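Local coordinates for uncharacterized protein (Legionella pneumophila subsp. pneumophila, PDB 5DGG) that is of unknown function but carries a central domain of the Legionella ubiquitin-specific protease A family in the CA peptidase clan, consistent with a cysteine deubiquitinase, at residues P61-G66 with D87-E92; G121-Q126 with T161-G166; R3-D8 with G127-C132. All coordinates share one frame; numbering follows the deposited sequence. Where two conformers were deposited one is given.

Contact 1 of 3, residues P61-G66 with D87-E92; sequences PGHWRG and DPYGPE
One face of the Tyr89 ring receives the edge of His63: His63 CE1 sits 3.4 Å above the phenol plane, over its centre, an edge-to-face pair with planes at 59°. The imidazole has the Arg65 guanidinium against one face, with Arg65 NH2 near its rim, and the Asp87 carboxylate at its edge. His63 NE2 donates to Asp87 OD1 at 2.7 Å, almost straight and in the ring plane, though the oxygen is met from above the carboxylate. The same oxygen takes Tyr89 N from its opposite face at 2.9 Å, closing an Asx turn within the type I turn Asp87-Gly90. Asp87 OD2 forms a salt bridge with Arg65 NE, also 2.9 Å. Thus three N-H groups fix the carboxylate's rotation. A chi1 of -172° sets the His63 ring beside its own carbonyl carbon and carries NE2 to the aspartate. His63 also touches Cys132, consistent with the Cys-His-Asp grouping of clan CA peptidases; Tyr89 packs on the same cysteine. Strand 65-70 begins here beside the end of strand 81-86, Asp87 bonds through its backbone to Thr120, and helix 132-146 packs on Pro88 through Phe135 and Thr136.

Contact 2 of 3, residues G121-Q126 with T161-G166; sequences GPKHPQ and TLDNLG
His124 meets the end of helix 156-165 along the whole length of its side chain. Its CB rests on Gly166, 3.7 Å from Gly166 CA, and His124 CG is 4.1 Å from Gly166 N. With chi1 at -43°, CG stands beside the backbone N, and this turns the imidazole toward the last carbonyls of the helix. His124 CD2 then lies 3.1 Å from Asp163 O, with Leu162 O also at the ring edge. At the tip, His124 NE2 gives Asp163 O a weak, bent hydrogen bond of 2.9 Å with an N-H...O angle of 126°, while Asn164 O sits over one face of the ring. The other end of the residue is used as well: His124 O takes a CA-H...O contact from Gly166, whose positive phi marks the departure from helical geometry, and His124 N reaches Leu162 O through a water that accepts from the nitrogen and donates to the carbonyl.

Lys123 adds a salt bridge. Its chain is extended beyond CG, and NZ meets Asp163 OD1 at 2.9 Å on the syn side, close to the carboxylate plane; Lys142 makes a weak, long ion pair with the same oxygen. Deeper in, Pro122 CB touches Leu162 CD1 at 4.4 Å, and both side chains lean on Phe135 of helix 132-146.

The loop after strand 115-120 is therefore joined to the C-terminal turn of a helix by a salt bridge, a weak imidazole-to-carbonyl bond, a water bridge and a CA-H...O contact running the other way. The negative pole of the helix dipole would probably suit the lysine ammonium, and the carbonyls are consistent with a proton on His124 NE2, the ring's charge not being seen.

Contact 3 of 3, residues R3-D8 with G127-C132; sequences RDQMQD and GDAYSC
Arg3 lies across one face of the Tyr130 ring. Its CD makes a CH-pi contact 4.0 Å from the ring centroid, and further out the guanidinium settles over the phenol oxygen, with Tyr130 OH 3.6 Å from Arg3 CZ and the two planes only 23° apart. At the root of the ring, Tyr130 CB lies 3.1 Å from Arg3 O. Tyr130 CG stands between its backbone N and carbonyl carbon (chi1 79°), a placing that carries the ring beneath the arginine, with Ser131 CB on the opposite face. Alongside, Gln5 reaches over with its amide: NE2 comes to 3.5 Å from Ala129 O, and CG packs on Tyr130 CA. A water joins the backbones, accepting from Met6 N at 2.9 Å and donating to Tyr130 O at 2.7 Å.

The contact thus lays the first residues of this chain over the loop leading into helix 132-146. Cys132 opens that helix, consistent with the nucleophile position of clan CA cysteine peptidases.

Outside this shell, Asn170 and Gln126 NE2 hydrogen-bond Tyr130 OH and set the far end of the ring. Arg173, from helix 171-183, binds Asp4 O and touches Tyr130 and Met6, while Met6 O receives Trp64 NE1.

In the fold
Along the chain, contact 1 comes between the two halves of contact 3 and closes before contact 2 begins, whereas contacts 2 and 3 interleave. Contact 1 has its centre about 10 Å from that of contact 3 and about 13 Å from that of contact 2; the centres of contacts 2 and 3 are about 15 Å apart. Contact 1 sits at the ends of central strands of the five-stranded mixed sheet; loop 121-131, running from edge strand 115-120 into helix 132-146, supplies one side of both others. Pro88 O packs on Pro122 CD, and Gln126 bonds Ser131. Contacts 1 and 3 meet at the start of helix 132-146, where a clan CA-like active site would probably lie; contact 2 flanks that helix.

Contact 1 of 3, residues P61-G66 with D87-E92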
loop_
_atom_site.group_PDB
_atom_site.type_symbol
_atom_site.label_atom_id
_atom_site.label_comp_id
_atom_site.label_asym_id
_atom_site.label_seq_id
_atom_site.Cartn_x
_atom_site.Cartn_y
_atom_site.Cartn_z
ATOM N N PRO A 61 -2.191 -11.968 -0.180
ATOM C CA PRO A 61 -2.903 -11.809 -1.436
ATOM C C PRO A 61 -4.373 -11.818 -1.146
ATOM O O PRO A 61 -4.779 -11.828 0.024
ATOM C CB PRO A 61 -2.478 -13.056 -2.200
ATOM C CG PRO A 61 -2.478 -14.089 -1.131
ATOM C CD PRO A 61 -2.070 -13.396 0.158
ATOM N N GLY A 62 -5.191 -11.765 -2.179
ATOM C CA GLY A 62 -6.617 -11.754 -1.947
ATOM C C GLY A 62 -7.174 -10.408 -1.553
ATOM O O GLY A 62 -7.319 -9.575 -2.398
ATOM N N HIS A 63 -7.483 -10.216 -0.263
ATOM C CA HIS A 63 -7.945 -8.962 0.260
ATOM C C HIS A 63 -6.745 -7.975 0.427
ATOM O O HIS A 63 -6.236 -7.828 1.522
ATOM C CB HIS A 63 -8.630 -9.243 1.611
ATOM C CG HIS A 63 -9.345 -8.065 2.206
ATOM N ND1 HIS A 63 -10.698 -8.074 2.484
ATOM C CD2 HIS A 63 -8.907 -6.825 2.531
ATOM C CE1 HIS A 63 -11.038 -6.921 3.020
ATOM N NE2 HIS A 63 -9.974 -6.139 3.041
ATOM N N TRP A 64 -6.330 -7.326 -0.659
ATOM C CA TRP A 64 -5.191 -6.414 -0.646
ATOM C C TRP A 64 -5.389 -5.308 0.365
ATOM O O TRP A 64 -6.496 -4.786 0.524
ATOM C CB TRP A 64 -4.964 -5.805 -2.039
ATOM C CG TRP A 64 -4.502 -6.866 -3.029
ATOM C CD1 TRP A 64 -5.265 -7.502 -3.982
ATOM C CD2 TRP A 64 -3.197 -7.384 -3.144
ATOM N NE1 TRP A 64 -4.501 -8.406 -4.678
ATOM C CE2 TRP A 64 -3.218 -8.347 -4.198
ATOM C CE3 TRP A 64 -2.006 -7.134 -2.479
ATOM C CZ2 TRP A 64 -2.092 -9.070 -4.570
ATOM C CZ3 TRP A 64 -0.876 -7.816 -2.884
ATOM C CH2 TRP A 64 -0.929 -8.805 -3.908
ATOM N N ARG A 65 -4.315 -5.014 1.077
ATOM C CA ARG A 65 -4.233 -3.916 2.005
ATOM C C ARG A 65 -2.935 -3.136 1.783
ATOM O O ARG A 65 -1.999 -3.600 1.130
ATOM C CB ARG A 65 -4.308 -4.447 3.447
ATOM C CG ARG A 65 -5.646 -5.059 3.830
ATOM C CD ARG A 65 -5.611 -5.605 5.248
ATOM N NE ARG A 65 -6.840 -6.291 5.594
ATOM C CZ ARG A 65 -7.089 -7.593 5.393
ATOM N NH1 ARG A 65 -6.212 -8.413 4.853
ATOM N NH2 ARG A 65 -8.249 -8.080 5.752
ATOM N N GLY A 66 -2.892 -1.926 2.293
ATOM C CA GLY A 66 -1.718 -1.090 2.148
ATOM C C GLY A 66 -1.082 -0.747 3.472
ATOM O O GLY A 66 -1.760 -0.562 4.472
ATOM N N ASP A 87 -7.199 -0.635 4.980
ATOM C CA ASP A 87 -8.013 -1.722 4.489
ATOM C C ASP A 87 -9.161 -1.137 3.635
ATOM O O ASP A 87 -9.936 -0.291 4.111
ATOM C CB ASP A 87 -8.548 -2.467 5.698
ATOM C CG ASP A 87 -9.316 -3.712 5.335
ATOM O OD1 ASP A 87 -10.032 -3.719 4.319
ATOM O OD2 ASP A 87 -9.235 -4.693 6.105
ATOM N N PRO A 88 -9.267 -1.559 2.354
ATOM C CA PRO A 88 -10.336 -1.087 1.477
ATOM C C PRO A 88 -11.746 -1.172 2.092
ATOM O O PRO A 88 -12.627 -0.380 1.714
ATOM C CB PRO A 88 -10.219 -2.024 0.280
ATOM C CG PRO A 88 -8.767 -2.339 0.231
ATOM C CD PRO A 88 -8.351 -2.448 1.649
ATOM N N TYR A 89 -11.972 -2.078 3.027
ATOM C CA TYR A 89 -13.351 -2.257 3.589
ATOM C C TYR A 89 -13.635 -1.233 4.660
ATOM O O TYR A 89 -14.788 -0.942 4.950
ATOM C CB TYR A 89 -13.584 -3.637 4.208
ATOM C CG TYR A 89 -13.932 -4.757 3.252
ATOM C CD1 TYR A 89 -13.616 -4.698 1.908
ATOM C CD2 TYR A 89 -14.541 -5.911 3.727
ATOM C CE1 TYR A 89 -13.853 -5.782 1.064
ATOM C CE2 TYR A 89 -14.834 -6.978 2.883
ATOM C CZ TYR A 89 -14.500 -6.904 1.550
ATOM O OH TYR A 89 -14.774 -7.971 0.713
ATOM N N GLY A 90 -12.584 -0.686 5.248
ATOM C CA GLY A 90 -12.735 0.263 6.333
ATOM C C GLY A 90 -11.684 -0.027 7.377
ATOM O O GLY A 90 -11.069 -1.093 7.360
ATOM N N PRO A 91 -11.466 0.913 8.310
ATOM C CA PRO A 91 -10.316 0.745 9.228
ATOM C C PRO A 91 -10.328 -0.485 10.145
ATOM O O PRO A 91 -9.265 -1.031 10.434
ATOM C CB PRO A 91 -10.318 2.034 10.041
ATOM C CG PRO A 91 -11.713 2.570 9.927
ATOM C CD PRO A 91 -12.254 2.121 8.591
ATOM N N GLU A 92 -11.508 -0.940 10.585
ATOM C CA GLU A 92 -11.565 -2.024 11.579
ATOM C C GLU A 92 -10.874 -3.294 11.102
ATOM O O GLU A 92 -10.207 -3.965 11.895
ATOM C CB GLU A 92 -13.018 -2.316 12.061
ATOM C CG GLU A 92 -13.916 -3.010 11.041
ATOM C CD GLU A 92 -15.367 -3.149 11.499
ATOM O OE1 GLU A 92 -15.752 -2.482 12.487
ATOM O OE2 GLU A 92 -16.130 -3.910 10.866
#

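Contact 2 of 3, residues G121-Q126 with T161-G166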
loop_
_atom_site.group_PDB
_atom_site.type_symbol
_atom_site.label_atom_id
_atom_site.label_comp_id
_atom_site.label_asym_id
_atom_site.label_seq_id
_atom_site.Cartn_x
_atom_site.Cartn_y
_atom_site.Cartn_z
ATOM N N GLY A 121 -9.310 3.458 6.326
ATOM C CA GLY A 121 -10.045 2.936 5.157
ATOM C C GLY A 121 -10.386 4.106 4.215
ATOM O O GLY A 121 -10.071 5.232 4.496
ATOM N N PRO A 122 -11.025 3.833 3.084
ATOM C CA PRO A 122 -11.329 4.873 2.140
ATOM C C PRO A 122 -12.592 5.663 2.455
ATOM O O PRO A 122 -13.420 5.231 3.232
ATOM C CB PRO A 122 -11.528 4.100 0.811
ATOM C CG PRO A 122 -12.045 2.783 1.260
ATOM C CD PRO A 122 -11.440 2.503 2.609
ATOM N N LYS A 123 -12.723 6.800 1.802
ATOM C CA LYS A 123 -13.954 7.621 1.894
ATOM C C LYS A 123 -15.163 6.857 1.390
ATOM O O LYS A 123 -16.232 6.920 2.002
ATOM C CB LYS A 123 -13.819 8.883 1.071
ATOM C CG LYS A 123 -12.744 9.819 1.575
ATOM C CD LYS A 123 -12.778 11.164 0.851
ATOM C CE LYS A 123 -11.931 12.169 1.623
ATOM N NZ LYS A 123 -11.389 13.224 0.732
ATOM N N HIS A 124 -14.993 6.115 0.295
ATOM C CA HIS A 124 -16.131 5.433 -0.354
ATOM C C HIS A 124 -15.876 3.923 -0.552
ATOM O O HIS A 124 -15.713 3.428 -1.681
ATOM C CB HIS A 124 -16.472 6.115 -1.701
ATOM C CG HIS A 124 -16.458 7.611 -1.653
ATOM N ND1 HIS A 124 -17.467 8.358 -1.096
ATOM C CD2 HIS A 124 -15.545 8.500 -2.103
ATOM C CE1 HIS A 124 -17.179 9.644 -1.196
ATOM N NE2 HIS A 124 -16.028 9.756 -1.827
ATOM N N PRO A 125 -15.863 3.165 0.546
ATOM C CA PRO A 125 -15.579 1.743 0.437
ATOM C C PRO A 125 -16.699 1.027 -0.288
ATOM O O PRO A 125 -17.855 1.463 -0.211
ATOM C CB PRO A 125 -15.540 1.281 1.886
ATOM C CG PRO A 125 -16.379 2.258 2.615
ATOM C CD PRO A 125 -16.145 3.562 1.927
ATOM N N GLN A 126 -16.369 -0.045 -1.004
ATOM C CA GLN A 126 -17.381 -0.840 -1.697
ATOM C C GLN A 126 -17.768 -2.068 -0.867
ATOM O O GLN A 126 -18.910 -2.520 -0.926
ATOM C CB GLN A 126 -16.853 -1.236 -3.075
ATOM C CG GLN A 126 -17.698 -2.258 -3.818
ATOM C CD GLN A 126 -17.220 -2.510 -5.249
ATOM O OE1 GLN A 126 -16.031 -2.445 -5.549
ATOM N NE2 GLN A 126 -18.164 -2.823 -6.147
ATOM N N THR A 161 -10.551 9.331 -9.089
ATOM C CA THR A 161 -11.659 8.370 -9.091
ATOM C C THR A 161 -11.924 7.862 -7.672
ATOM O O THR A 161 -13.081 7.909 -7.146
ATOM C CB THR A 161 -11.415 7.233 -10.070
ATOM O OG1 THR A 161 -11.265 7.786 -11.386
ATOM C CG2 THR A 161 -12.583 6.246 -10.049
ATOM N N LEU A 162 -10.871 7.353 -7.045
ATOM C CA LEU A 162 -11.005 6.865 -5.664
ATOM C C LEU A 162 -11.617 7.893 -4.735
ATOM O O LEU A 162 -12.567 7.603 -3.990
ATOM C CB LEU A 162 -9.634 6.487 -5.100
ATOM C CG LEU A 162 -9.589 6.181 -3.582
ATOM C CD1 LEU A 162 -10.287 4.899 -3.281
ATOM C CD2 LEU A 162 -8.158 6.049 -3.123
ATOM N N ASP A 163 -11.079 9.100 -4.761
ATOM C CA ASP A 163 -11.498 10.112 -3.799
ATOM C C ASP A 163 -12.948 10.545 -3.923
ATOM O O ASP A 163 -13.616 10.841 -2.916
ATOM C CB ASP A 163 -10.641 11.352 -3.958
ATOM C CG ASP A 163 -10.817 12.305 -2.817
ATOM O OD1 ASP A 163 -10.346 12.004 -1.709
ATOM O OD2 ASP A 163 -11.462 13.352 -3.006
ATOM N N ASN A 164 -13.438 10.610 -5.162
ATOM C CA ASN A 164 -14.789 11.107 -5.395
ATOM C C ASN A 164 -15.813 10.045 -5.578
ATOM O O ASN A 164 -16.953 10.277 -5.198
ATOM C CB ASN A 164 -14.783 12.066 -6.586
ATOM C CG ASN A 164 -13.909 13.268 -6.305
ATOM O OD1 ASN A 164 -14.304 14.140 -5.574
ATOM N ND2 ASN A 164 -12.686 13.265 -6.806
ATOM N N LEU A 165 -15.425 8.893 -6.148
ATOM C CA LEU A 165 -16.382 7.838 -6.515
ATOM C C LEU A 165 -16.224 6.463 -5.859
ATOM O O LEU A 165 -17.106 5.615 -6.016
ATOM C CB LEU A 165 -16.296 7.594 -8.011
ATOM C CG LEU A 165 -16.746 8.779 -8.857
ATOM C CD1 LEU A 165 -16.283 8.586 -10.305
ATOM C CD2 LEU A 165 -18.263 8.904 -8.756
ATOM N N GLY A 166 -15.086 6.198 -5.225
ATOM C CA GLY A 166 -14.779 4.829 -4.783
ATOM C C GLY A 166 -14.809 3.959 -6.020
ATOM O O GLY A 166 -14.219 4.325 -7.055
HETATM O O HOH W 1 -12.756 6.427 -1.423
#

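Contact 3 of 3, residues R3-D8 with G127-C132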
loop_
_atom_site.group_PDB
_atom_site.type_symbol
_atom_site.label_atom_id
_atom_site.label_comp_id
_atom_site.label_asym_id
_atom_site.label_seq_id
_atom_site.Cartn_x
_atom_site.Cartn_y
_atom_site.Cartn_z
ATOM N N ARG A 3 -14.775 -8.775 -12.741
ATOM C CA ARG A 3 -14.871 -8.910 -11.238
ATOM C C ARG A 3 -13.962 -9.967 -10.640
ATOM O O ARG A 3 -14.197 -10.486 -9.537
ATOM C CB ARG A 3 -16.295 -9.181 -10.824
ATOM C CG ARG A 3 -17.190 -8.091 -11.339
ATOM C CD ARG A 3 -18.259 -7.767 -10.346
ATOM N NE ARG A 3 -18.990 -6.601 -10.807
ATOM C CZ ARG A 3 -19.849 -5.928 -10.057
ATOM N NH1 ARG A 3 -20.465 -4.864 -10.564
ATOM N NH2 ARG A 3 -20.094 -6.314 -8.799
ATOM N N ASP A 4 -12.911 -10.291 -11.365
ATOM C CA ASP A 4 -11.869 -11.077 -10.776
ATOM C C ASP A 4 -11.051 -10.080 -9.936
ATOM O O ASP A 4 -11.191 -8.831 -10.057
ATOM C CB ASP A 4 -11.039 -11.780 -11.839
ATOM C CG ASP A 4 -10.263 -12.996 -11.286
ATOM O OD1 ASP A 4 -9.452 -13.566 -12.051
ATOM O OD2 ASP A 4 -10.447 -13.395 -10.101
ATOM N N GLN A 5 -10.311 -10.671 -9.019
ATOM C CA GLN A 5 -9.396 -9.985 -8.134
ATOM C C GLN A 5 -8.088 -9.690 -8.838
ATOM O O GLN A 5 -7.628 -10.493 -9.663
ATOM C CB GLN A 5 -9.060 -10.897 -6.961
ATOM C CG GLN A 5 -10.046 -10.819 -5.831
ATOM C CD GLN A 5 -9.546 -11.571 -4.634
ATOM O OE1 GLN A 5 -8.749 -12.489 -4.779
ATOM N NE2 GLN A 5 -9.991 -11.175 -3.436
ATOM N N MET A 6 -7.474 -8.557 -8.470
ATOM C CA MET A 6 -6.119 -8.288 -8.869
ATOM C C MET A 6 -5.200 -9.354 -8.275
ATOM O O MET A 6 -5.351 -9.804 -7.127
ATOM C CB MET A 6 -5.693 -6.880 -8.447
ATOM C CG MET A 6 -6.428 -5.795 -9.201
ATOM S SD MET A 6 -5.938 -4.068 -8.982
ATOM C CE MET A 6 -4.330 -4.089 -9.764
ATOM N N GLN A 7 -4.263 -9.808 -9.089
ATOM C CA GLN A 7 -3.228 -10.715 -8.640
ATOM C C GLN A 7 -1.927 -9.916 -8.469
ATOM O O GLN A 7 -1.868 -8.713 -8.764
ATOM C CB GLN A 7 -3.034 -11.836 -9.676
ATOM C CG GLN A 7 -4.297 -12.675 -9.929
ATOM C CD GLN A 7 -4.059 -13.796 -10.928
ATOM O OE1 GLN A 7 -3.015 -13.829 -11.577
ATOM N NE2 GLN A 7 -5.012 -14.727 -11.050
ATOM N N ASP A 8 -0.898 -10.585 -7.966
ATOM C CA ASP A 8 0.417 -9.940 -7.768
ATOM C C ASP A 8 0.875 -9.062 -8.930
ATOM O O ASP A 8 1.239 -7.887 -8.746
ATOM C CB ASP A 8 1.482 -10.992 -7.564
ATOM C CG ASP A 8 1.352 -11.702 -6.254
ATOM O OD1 ASP A 8 0.570 -11.216 -5.400
ATOM O OD2 ASP A 8 2.033 -12.752 -6.086
ATOM N N GLY A 127 -16.800 -2.624 -0.135
ATOM C CA GLY A 127 -16.999 -3.778 0.723
ATOM C C GLY A 127 -17.143 -5.095 -0.029
ATOM O O GLY A 127 -17.757 -6.007 0.484
ATOM N N ASP A 128 -16.587 -5.190 -1.234
ATOM C CA ASP A 128 -16.597 -6.423 -2.051
ATOM C C ASP A 128 -15.155 -6.948 -2.216
ATOM O O ASP A 128 -14.222 -6.153 -2.388
ATOM C CB ASP A 128 -17.150 -6.130 -3.441
ATOM C CG ASP A 128 -18.625 -5.772 -3.429
ATOM O OD1 ASP A 128 -19.325 -6.181 -2.497
ATOM O OD2 ASP A 128 -19.073 -5.086 -4.369
ATOM N N ALA A 129 -14.969 -8.258 -2.223
ATOM C CA ALA A 129 -13.606 -8.806 -2.255
ATOM C C ALA A 129 -12.825 -8.395 -3.515
ATOM O O ALA A 129 -11.623 -8.040 -3.442
ATOM C CB ALA A 129 -13.658 -10.334 -2.131
ATOM N N TYR A 130 -13.510 -8.425 -4.669
ATOM C CA TYR A 130 -12.808 -8.291 -5.941
ATOM C C TYR A 130 -12.056 -6.968 -6.131
ATOM O O TYR A 130 -11.138 -6.939 -6.908
ATOM C CB TYR A 130 -13.728 -8.526 -7.145
ATOM C CG TYR A 130 -14.616 -7.368 -7.508
ATOM C CD1 TYR A 130 -14.290 -6.515 -8.570
ATOM C CD2 TYR A 130 -15.805 -7.120 -6.820
ATOM C CE1 TYR A 130 -15.095 -5.434 -8.904
ATOM C CE2 TYR A 130 -16.604 -6.036 -7.147
ATOM C CZ TYR A 130 -16.248 -5.211 -8.197
ATOM O OH TYR A 130 -17.062 -4.170 -8.557
ATOM N N SER A 131 -12.469 -5.886 -5.460
ATOM C CA SER A 131 -11.916 -4.572 -5.751
ATOM C C SER A 131 -10.853 -4.109 -4.716
ATOM O O SER A 131 -10.421 -2.987 -4.791
ATOM C CB SER A 131 -13.020 -3.536 -5.870
ATOM O OG SER A 131 -13.785 -3.450 -4.675
ATOM N N CYS A 132 -10.391 -4.986 -3.819
ATOM C CA CYS A 132 -9.470 -4.561 -2.766
ATOM C C CYS A 132 -8.154 -4.101 -3.383
ATOM O O CYS A 132 -7.584 -3.167 -2.914
ATOM C CB CYS A 132 -9.229 -5.673 -1.752
ATOM S SG CYS A 132 -10.623 -6.038 -0.658
HETATM O O HOH W 2 -8.520 -6.898 -6.319
#